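Local coordinates for protein putative leucoanthocyanidin reductase 1 (Vitis vinifera, PDB 3I6I) that probably catalyses the NADPH-dependent reduction of leucoanthocyanidins in flavonoid biosynthesis, as a short-chain dehydrogenase/reductase with a Rossmann fold, at residues A[195-208]-A[299-311]. Residues are numbered along the deposited sequence; the frame is centred on the assembly and turned at random. Where two conformers were deposited one is given.
Sequences FVAGTDIGKFTMKT and YPEDSFRTVEECF
Helix 198-208 of this NmrA-like reductase carries on one flank the connection 299-306, which leads to the last helix, and Phe-204 meets Phe-304 at the middle of that seam. The two rings lie almost parallel, planes 2° apart and centroids 4.4 Å apart, but slid so far that they barely overlap, CE2 of each above the rim of the other. Val-196 CG1 meets the edge of the Phe-304 ring at CE1, 3.8 Å away. With Phe-304 replaced by an alanine, the face of Phe-204 and the methyl of Val-196 would probably lose their shared partner and a gap would open between them. One turn before Phe-204, Asp-200 OD2 takes Arg-305 N at 2.7 Å through its syn lone pair; a water shared with Ala-197 N and Arg-305 O donates to the same oxygen. Arg-305 then bends at chi3 (73°), bringing NH1 to Thr-199 OG1 at 3.1 Å, in the guanidinium plane and nearly straight (163°). Farther along the helix, Asp-302 lies between two lysines: the extended Lys-203 brings NZ to OD1 at 2.9 Å, on the syn side, while Lys-207 NZ makes a long salt bridge to OD2, supplemented by a bridging water. Lys-207 also lays CD over the centre of the Tyr-299 ring, a CH-pi contact 3.9 Å from the centroid; the Tyr-299 hydroxyl is hydrogen-bonded to Asp-211. At the other end Ala-197 CB touches Cys-310 SG at 3.7 Å. Strand 193-196 of the small mixed sheet thus runs straight into helix 198-208, which packs on helix 21-32 beside the NADPH site, its flank covered by the C-terminal connection.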
ATOM      1  N   PHE A 195       3.737   2.787 -11.145  1.00  5.53           N
ATOM      2  CA  PHE A 195       2.890   3.787 -10.467  1.00  7.02           C
ATOM      3  C   PHE A 195       1.429   3.440 -10.645  1.00 10.29           C
ATOM      4  O   PHE A 195       0.962   3.129 -11.749  1.00 11.67           O
ATOM      5  CB  PHE A 195       3.171   5.194 -11.023  1.00 10.19           C
ATOM      6  CG  PHE A 195       4.589   5.616 -10.863  1.00  4.43           C
ATOM      7  CD1 PHE A 195       5.016   6.246  -9.713  1.00  8.32           C
ATOM      8  CD2 PHE A 195       5.539   5.304 -11.839  1.00  5.84           C
ATOM      9  CE1 PHE A 195       6.336   6.624  -9.549  1.00  9.85           C
ATOM     10  CE2 PHE A 195       6.875   5.671 -11.678  1.00  4.89           C
ATOM     11  CZ  PHE A 195       7.273   6.351 -10.521  1.00  6.62           C
ATOM     12  N   VAL A 196       0.712   3.454  -9.537  1.00  5.28           N
ATOM     13  CA  VAL A 196      -0.669   2.986  -9.506  1.00  6.21           C
ATOM     14  C   VAL A 196      -1.540   4.015  -8.820  1.00  5.14           C
ATOM     15  O   VAL A 196      -1.227   4.513  -7.700  1.00  4.71           O
ATOM     16  CB  VAL A 196      -0.752   1.663  -8.736  1.00  7.76           C
ATOM     17  CG1 VAL A 196      -2.192   1.106  -8.785  1.00  3.45           C
ATOM     18  CG2 VAL A 196       0.253   0.649  -9.288  1.00  8.85           C
ATOM     19  N   ALA A 197      -2.650   4.364  -9.463  1.00  2.00           N
ATOM     20  CA  ALA A 197      -3.620   5.222  -8.812  1.00  4.54           C
ATOM     21  C   ALA A 197      -4.131   4.642  -7.498  1.00  6.48           C
ATOM     22  O   ALA A 197      -4.429   3.469  -7.404  1.00  3.82           O
ATOM     23  CB  ALA A 197      -4.832   5.514  -9.736  1.00  4.12           C
ATOM     24  N   GLY A 198      -4.262   5.496  -6.488  1.00  8.07           N
ATOM     25  CA  GLY A 198      -4.959   5.121  -5.261  1.00  7.63           C
ATOM     26  C   GLY A 198      -6.251   4.330  -5.460  1.00  6.67           C
ATOM     27  O   GLY A 198      -6.489   3.305  -4.799  1.00  5.00           O
ATOM     28  N   THR A 199      -7.116   4.814  -6.335  1.00  2.25           N
ATOM     29  CA  THR A 199      -8.399   4.169  -6.580  1.00  3.36           C
ATOM     30  C   THR A 199      -8.209   2.763  -7.143  1.00  4.10           C
ATOM     31  O   THR A 199      -9.029   1.884  -6.866  1.00  6.92           O
ATOM     32  CB  THR A 199      -9.344   5.013  -7.497  1.00  7.07           C
ATOM     33  OG1 THR A 199      -8.715   5.268  -8.760  1.00  9.21           O
ATOM     34  CG2 THR A 199      -9.709   6.358  -6.850  1.00  9.96           C
ATOM     35  N   ASP A 200      -7.161   2.562  -7.945  1.00  5.53           N
ATOM     36  CA  ASP A 200      -6.824   1.226  -8.476  1.00  5.28           C
ATOM     37  C   ASP A 200      -6.209   0.324  -7.395  1.00  6.36           C
ATOM     38  O   ASP A 200      -6.443  -0.859  -7.375  1.00  5.05           O
ATOM     39  CB  ASP A 200      -5.876   1.312  -9.686  1.00  7.68           C
ATOM     40  CG  ASP A 200      -6.593   1.714 -10.965  1.00 10.94           C
ATOM     41  OD1 ASP A 200      -7.825   1.510 -11.061  1.00  8.12           O
ATOM     42  OD2 ASP A 200      -5.917   2.239 -11.884  1.00  9.42           O
ATOM     43  N   ILE A 201      -5.414   0.875  -6.497  1.00  4.87           N
ATOM     44  CA  ILE A 201      -4.935   0.058  -5.378  1.00  5.60           C
ATOM     45  C   ILE A 201      -6.147  -0.472  -4.592  1.00  5.83           C
ATOM     46  O   ILE A 201      -6.207  -1.663  -4.254  1.00  6.03           O
ATOM     47  CB  ILE A 201      -4.049   0.853  -4.443  1.00  5.11           C
ATOM     48  CG1 ILE A 201      -2.776   1.294  -5.156  1.00  7.08           C
ATOM     49  CG2 ILE A 201      -3.706  -0.033  -3.151  1.00  9.06           C
ATOM     50  CD1 ILE A 201      -1.940   2.283  -4.344  1.00 10.48           C
ATOM     51  N   GLY A 202      -7.141   0.378  -4.320  1.00  5.45           N
ATOM     52  CA  GLY A 202      -8.337  -0.090  -3.624  1.00  3.58           C
ATOM     53  C   GLY A 202      -9.141  -1.106  -4.427  1.00  5.28           C
ATOM     54  O   GLY A 202      -9.503  -2.178  -3.946  1.00  4.33           O
ATOM     55  N   LYS A 203      -9.416  -0.784  -5.686  1.00  2.92           N
ATOM     56  CA  LYS A 203     -10.290  -1.605  -6.500  1.00  2.31           C
ATOM     57  C   LYS A 203      -9.723  -3.004  -6.653  1.00  4.26           C
ATOM     58  O   LYS A 203     -10.422  -4.024  -6.428  1.00  4.68           O
ATOM     59  CB  LYS A 203     -10.432  -0.950  -7.866  1.00  6.97           C
ATOM     60  CG  LYS A 203     -11.256  -1.730  -8.879  1.00  7.22           C
ATOM     61  CD  LYS A 203     -11.282  -0.930 -10.210  1.00 10.72           C
ATOM     62  CE  LYS A 203     -11.523  -1.845 -11.411  1.00 16.74           C
ATOM     63  NZ  LYS A 203     -11.578  -1.037 -12.701  1.00 13.15           N
ATOM     64  N   PHE A 204      -8.455  -3.067  -7.031  1.00  5.78           N
ATOM     65  CA  PHE A 204      -7.857  -4.353  -7.333  1.00  3.69           C
ATOM     66  C   PHE A 204      -7.542  -5.131  -6.065  1.00  5.75           C
ATOM     67  O   PHE A 204      -7.744  -6.315  -6.059  1.00  5.78           O
ATOM     68  CB  PHE A 204      -6.685  -4.234  -8.293  1.00  5.98           C
ATOM     69  CG  PHE A 204      -7.116  -3.837  -9.677  1.00  6.31           C
ATOM     70  CD1 PHE A 204      -7.791  -4.737 -10.480  1.00  6.52           C
ATOM     71  CD2 PHE A 204      -6.874  -2.564 -10.171  1.00  8.75           C
ATOM     72  CE1 PHE A 204      -8.214  -4.383 -11.736  1.00  3.95           C
ATOM     73  CE2 PHE A 204      -7.287  -2.209 -11.453  1.00 10.63           C
ATOM     74  CZ  PHE A 204      -7.956  -3.103 -12.235  1.00  8.75           C
ATOM     75  N   THR A 205      -7.142  -4.457  -4.983  1.00  3.43           N
ATOM     76  CA  THR A 205      -7.045  -5.137  -3.709  1.00  4.13           C
ATOM     77  C   THR A 205      -8.323  -5.879  -3.318  1.00  6.36           C
ATOM     78  O   THR A 205      -8.283  -7.063  -2.888  1.00  5.11           O
ATOM     79  CB  THR A 205      -6.648  -4.158  -2.583  1.00  4.69           C
ATOM     80  OG1 THR A 205      -5.316  -3.702  -2.790  1.00  6.83           O
ATOM     81  CG2 THR A 205      -6.751  -4.844  -1.173  1.00  4.13           C
ATOM     82  N   MET A 206      -9.468  -5.210  -3.429  1.00  6.03           N
ATOM     83  CA  MET A 206     -10.680  -5.815  -2.958  1.00  4.75           C
ATOM     84  C   MET A 206     -11.077  -6.996  -3.845  1.00  3.65           C
ATOM     85  O   MET A 206     -11.718  -7.916  -3.352  1.00  5.33           O
ATOM     86  CB  MET A 206     -11.796  -4.774  -2.750  1.00  4.61           C
ATOM     87  CG  MET A 206     -11.498  -3.870  -1.523  1.00 12.85           C
ATOM     88  SD  MET A 206     -10.951  -4.779  -0.004  1.00  8.67           S
ATOM     89  CE  MET A 206     -12.328  -5.859   0.205  1.00  5.30           C
ATOM     90  N   LYS A 207     -10.704  -7.011  -5.131  1.00  5.16           N
ATOM     91  CA  LYS A 207     -11.005  -8.165  -6.009  0.50  4.66           C
ATOM     92  C   LYS A 207     -10.275  -9.413  -5.550  1.00  4.06           C
ATOM     93  O   LYS A 207     -10.762 -10.538  -5.724  1.00  5.98           O
ATOM     94  CB  LYS A 207     -10.559  -7.909  -7.467  0.50  6.94           C
ATOM     95  CG  LYS A 207     -11.201  -6.718  -8.141  0.50  2.00           C
ATOM     96  CD  LYS A 207     -10.865  -6.686  -9.640  0.50  2.00           C
ATOM     97  CE  LYS A 207     -11.583  -5.552 -10.366  0.50  5.90           C
ATOM     98  NZ  LYS A 207     -13.051  -5.765 -10.566  0.50  3.78           N
ATOM     99  N   THR A 208      -9.090  -9.224  -4.974  1.00  5.31           N
ATOM    100  CA  THR A 208      -8.234 -10.348  -4.583  1.00  5.03           C
ATOM    101  C   THR A 208      -8.728 -11.144  -3.378  1.00  6.39           C
ATOM    102  O   THR A 208      -8.312 -12.305  -3.218  1.00  5.63           O
ATOM    103  CB  THR A 208      -6.763  -9.914  -4.286  1.00  4.00           C
ATOM    104  OG1 THR A 208      -6.667  -9.266  -2.992  1.00  4.83           O
ATOM    105  CG2 THR A 208      -6.157  -9.077  -5.452  1.00  4.30           C
ATOM    106  N   TYR A 299      -6.833  -9.972 -14.030  1.00  4.19           N
ATOM    107  CA  TYR A 299      -8.062  -9.232 -14.330  1.00  2.05           C
ATOM    108  C   TYR A 299      -7.910  -8.590 -15.702  1.00  6.96           C
ATOM    109  O   TYR A 299      -7.702  -7.395 -15.837  1.00  5.16           O
ATOM    110  CB  TYR A 299      -8.330  -8.211 -13.217  1.00  2.00           C
ATOM    111  CG  TYR A 299      -8.374  -8.889 -11.859  1.00  2.90           C
ATOM    112  CD1 TYR A 299      -9.351  -9.867 -11.580  1.00  5.75           C
ATOM    113  CD2 TYR A 299      -7.473  -8.574 -10.878  1.00  3.45           C
ATOM    114  CE1 TYR A 299      -9.385 -10.502 -10.365  1.00  5.74           C
ATOM    115  CE2 TYR A 299      -7.487  -9.203  -9.667  1.00  2.00           C
ATOM    116  CZ  TYR A 299      -8.440 -10.170  -9.409  1.00  4.48           C
ATOM    117  OH  TYR A 299      -8.414 -10.783  -8.202  1.00  8.27           O
ATOM    118  N   PRO A 300      -7.914  -9.423 -16.743  1.00  7.31           N
ATOM    119  CA  PRO A 300      -7.679  -8.890 -18.093  1.00  9.20           C
ATOM    120  C   PRO A 300      -8.805  -7.977 -18.579  1.00  5.48           C
ATOM    121  O   PRO A 300      -9.957  -8.101 -18.151  1.00  4.81           O
ATOM    122  CB  PRO A 300      -7.634 -10.154 -18.979  1.00  9.94           C
ATOM    123  CG  PRO A 300      -8.352 -11.241 -18.148  1.00  6.34           C
ATOM    124  CD  PRO A 300      -8.023 -10.889 -16.719  1.00  4.17           C
ATOM    125  N   GLU A 301      -8.452  -7.072 -19.483  1.00  6.45           N
ATOM    126  CA  GLU A 301      -9.428  -6.139 -20.073  1.00  7.69           C
ATOM    127  C   GLU A 301     -10.122  -5.254 -19.006  1.00  8.55           C
ATOM    128  O   GLU A 301     -11.348  -4.981 -19.058  1.00 10.26           O
ATOM    129  CB  GLU A 301     -10.435  -6.868 -20.948  1.00 10.05           C
ATOM    130  CG  GLU A 301      -9.819  -7.346 -22.253  1.00 15.75           C
ATOM    131  CD  GLU A 301     -10.788  -8.113 -23.111  1.00 22.98           C
ATOM    132  OE1 GLU A 301     -12.011  -8.012 -22.876  1.00 22.62           O
ATOM    133  OE2 GLU A 301     -10.326  -8.825 -24.023  1.00 24.91           O
ATOM    134  N   ASP A 302      -9.324  -4.854 -18.030  1.00 12.63           N
ATOM    135  CA  ASP A 302      -9.777  -4.015 -16.920  1.00  6.74           C
ATOM    136  C   ASP A 302      -8.664  -3.006 -16.655  1.00  5.10           C
ATOM    137  O   ASP A 302      -7.812  -3.177 -15.772  1.00  6.49           O
ATOM    138  CB  ASP A 302     -10.086  -4.892 -15.712  1.00 10.88           C
ATOM    139  CG  ASP A 302     -10.991  -4.197 -14.706  1.00 15.14           C
ATOM    140  OD1 ASP A 302     -11.120  -2.958 -14.801  1.00 13.96           O
ATOM    141  OD2 ASP A 302     -11.543  -4.880 -13.800  1.00 14.13           O
ATOM    142  N   SER A 303      -8.670  -1.965 -17.469  1.00  6.46           N
ATOM    143  CA  SER A 303      -7.560  -1.016 -17.551  1.00  7.89           C
ATOM    144  C   SER A 303      -7.292  -0.248 -16.261  1.00  7.86           C
ATOM    145  O   SER A 303      -8.213   0.171 -15.580  1.00  9.32           O
ATOM    146  CB  SER A 303      -7.840   0.022 -18.658  1.00  9.45           C
ATOM    147  OG  SER A 303      -7.812  -0.579 -19.933  1.00 21.64           O
ATOM    148  N   PHE A 304      -6.009  -0.059 -15.982  1.00  7.54           N
ATOM    149  CA  PHE A 304      -5.537   0.790 -14.901  1.00  6.55           C
ATOM    150  C   PHE A 304      -5.590   2.221 -15.375  1.00  7.16           C
ATOM    151  O   PHE A 304      -5.285   2.502 -16.531  1.00  6.03           O
ATOM    152  CB  PHE A 304      -4.078   0.463 -14.568  1.00  5.49           C
ATOM    153  CG  PHE A 304      -3.929  -0.638 -13.563  1.00  7.83           C
ATOM    154  CD1 PHE A 304      -3.319  -0.399 -12.359  1.00  9.22           C
ATOM    155  CD2 PHE A 304      -4.472  -1.900 -13.811  1.00  7.44           C
ATOM    156  CE1 PHE A 304      -3.199  -1.404 -11.399  1.00 14.79           C
ATOM    157  CE2 PHE A 304      -4.378  -2.915 -12.867  1.00 12.43           C
ATOM    158  CZ  PHE A 304      -3.743  -2.675 -11.666  1.00 14.83           C
ATOM    159  N   ARG A 305      -5.943   3.137 -14.473  1.00  3.33           N
ATOM    160  CA  ARG A 305      -5.772   4.571 -14.737  1.00  7.80           C
ATOM    161  C   ARG A 305      -4.293   4.868 -15.053  1.00  2.21           C
ATOM    162  O   ARG A 305      -3.385   4.395 -14.369  1.00  6.74           O
ATOM    163  CB  ARG A 305      -6.192   5.355 -13.479  1.00  9.35           C
ATOM    164  CG  ARG A 305      -7.672   5.217 -13.171  1.00 14.42           C
ATOM    165  CD  ARG A 305      -8.052   5.986 -11.934  1.00 22.28           C
ATOM    166  NE  ARG A 305      -8.052   7.422 -12.199  1.00 19.14           N
ATOM    167  CZ  ARG A 305      -8.108   8.364 -11.261  1.00 22.45           C
ATOM    168  NH1 ARG A 305      -8.177   8.054  -9.960  1.00 22.49           N
ATOM    169  NH2 ARG A 305      -8.086   9.630 -11.632  1.00 18.83           N
ATOM    170  N   THR A 306      -4.050   5.651 -16.095  1.00  4.29           N
ATOM    171  CA  THR A 306      -2.711   6.022 -16.441  1.00  4.00           C
ATOM    172  C   THR A 306      -2.227   7.183 -15.553  1.00  6.29           C
ATOM    173  O   THR A 306      -3.023   7.968 -14.979  1.00  6.88           O
ATOM    174  CB  THR A 306      -2.646   6.458 -17.912  1.00  6.50           C
ATOM    175  OG1 THR A 306      -3.275   7.739 -18.059  1.00  5.50           O
ATOM    176  CG2 THR A 306      -3.362   5.444 -18.806  1.00  6.80           C
ATOM    177  N   VAL A 307      -0.920   7.351 -15.550  1.00  3.43           N
ATOM    178  CA  VAL A 307      -0.259   8.442 -14.811  1.00  3.87           C
ATOM    179  C   VAL A 307      -0.664   9.796 -15.364  1.00  7.24           C
ATOM    180  O   VAL A 307      -0.931  10.751 -14.615  1.00  8.96           O
ATOM    181  CB  VAL A 307       1.263   8.291 -14.832  1.00  8.28           C
ATOM    182  CG1 VAL A 307       1.934   9.497 -14.127  1.00 15.24           C
ATOM    183  CG2 VAL A 307       1.714   6.962 -14.204  1.00 10.43           C
ATOM    184  N   GLU A 308      -0.738   9.886 -16.691  1.00  7.69           N
ATOM    185  CA  GLU A 308      -1.267  11.080 -17.349  1.00  9.17           C
ATOM    186  C   GLU A 308      -2.614  11.487 -16.776  1.00  6.93           C
ATOM    187  O   GLU A 308      -2.778  12.651 -16.434  1.00  7.02           O
ATOM    188  CB  GLU A 308      -1.364  10.905 -18.857  1.00 10.97           C
ATOM    189  CG  GLU A 308      -0.115  11.318 -19.600  1.00 23.12           C
ATOM    190  N   GLU A 309      -3.536  10.537 -16.655  1.00  2.00           N
ATOM    191  CA  GLU A 309      -4.848  10.812 -16.087  1.00  2.00           C
ATOM    192  C   GLU A 309      -4.690  11.302 -14.651  1.00  2.00           C
ATOM    193  O   GLU A 309      -5.263  12.322 -14.269  1.00  2.00           O
ATOM    194  CB  GLU A 309      -5.724   9.560 -16.126  1.00  2.00           C
ATOM    195  CG  GLU A 309      -6.104   9.111 -17.527  1.00  3.83           C
ATOM    196  N   CYS A 310      -3.907  10.573 -13.862  1.00  2.00           N
ATOM    197  CA  CYS A 310      -3.663  10.958 -12.458  1.00  2.00           C
ATOM    198  C   CYS A 310      -3.095  12.370 -12.311  1.00  2.00           C
ATOM    199  O   CYS A 310      -3.554  13.149 -11.469  1.00  2.00           O
ATOM    200  CB  CYS A 310      -2.682  10.014 -11.773  1.00  2.00           C
ATOM    201  SG  CYS A 310      -3.313   8.396 -11.567  1.00  2.00           S
ATOM    202  N   PHE A 311      -2.072  12.669 -13.109  1.00  2.00           N
ATOM    203  CA  PHE A 311      -1.431  13.985 -13.099  1.00  2.00           C
ATOM    204  C   PHE A 311      -2.432  15.064 -13.540  1.00  2.00           C
ATOM    205  O   PHE A 311      -2.396  16.190 -13.041  1.00  2.00           O
ATOM    206  CB  PHE A 311      -0.180  13.998 -13.984  1.00  2.00           C
ATOM    207  CG  PHE A 311       1.054  13.393 -13.340  1.00  2.00           C
ATOM    208  CD1 PHE A 311       1.013  12.777 -12.094  1.00  2.00           C
ATOM    209  CD2 PHE A 311       2.262  13.442 -14.005  1.00  2.00           C
ATOM    210  CE1 PHE A 311       2.159  12.261 -11.521  1.00  2.00           C
ATOM    211  CE2 PHE A 311       3.408  12.908 -13.443  1.00  2.00           C
ATOM    212  CZ  PHE A 311       3.359  12.319 -12.203  1.00  2.00           C
TER
HETATM  213  O   HOH W   1      -3.369   3.171 -11.873  1.00  4.13           O
HETATM  214  O   HOH W   2      -9.217   0.978 -13.129  1.00 10.12           O
HETATM  215  O   HOH W   3     -13.944  -3.925 -12.747  1.00 20.98           O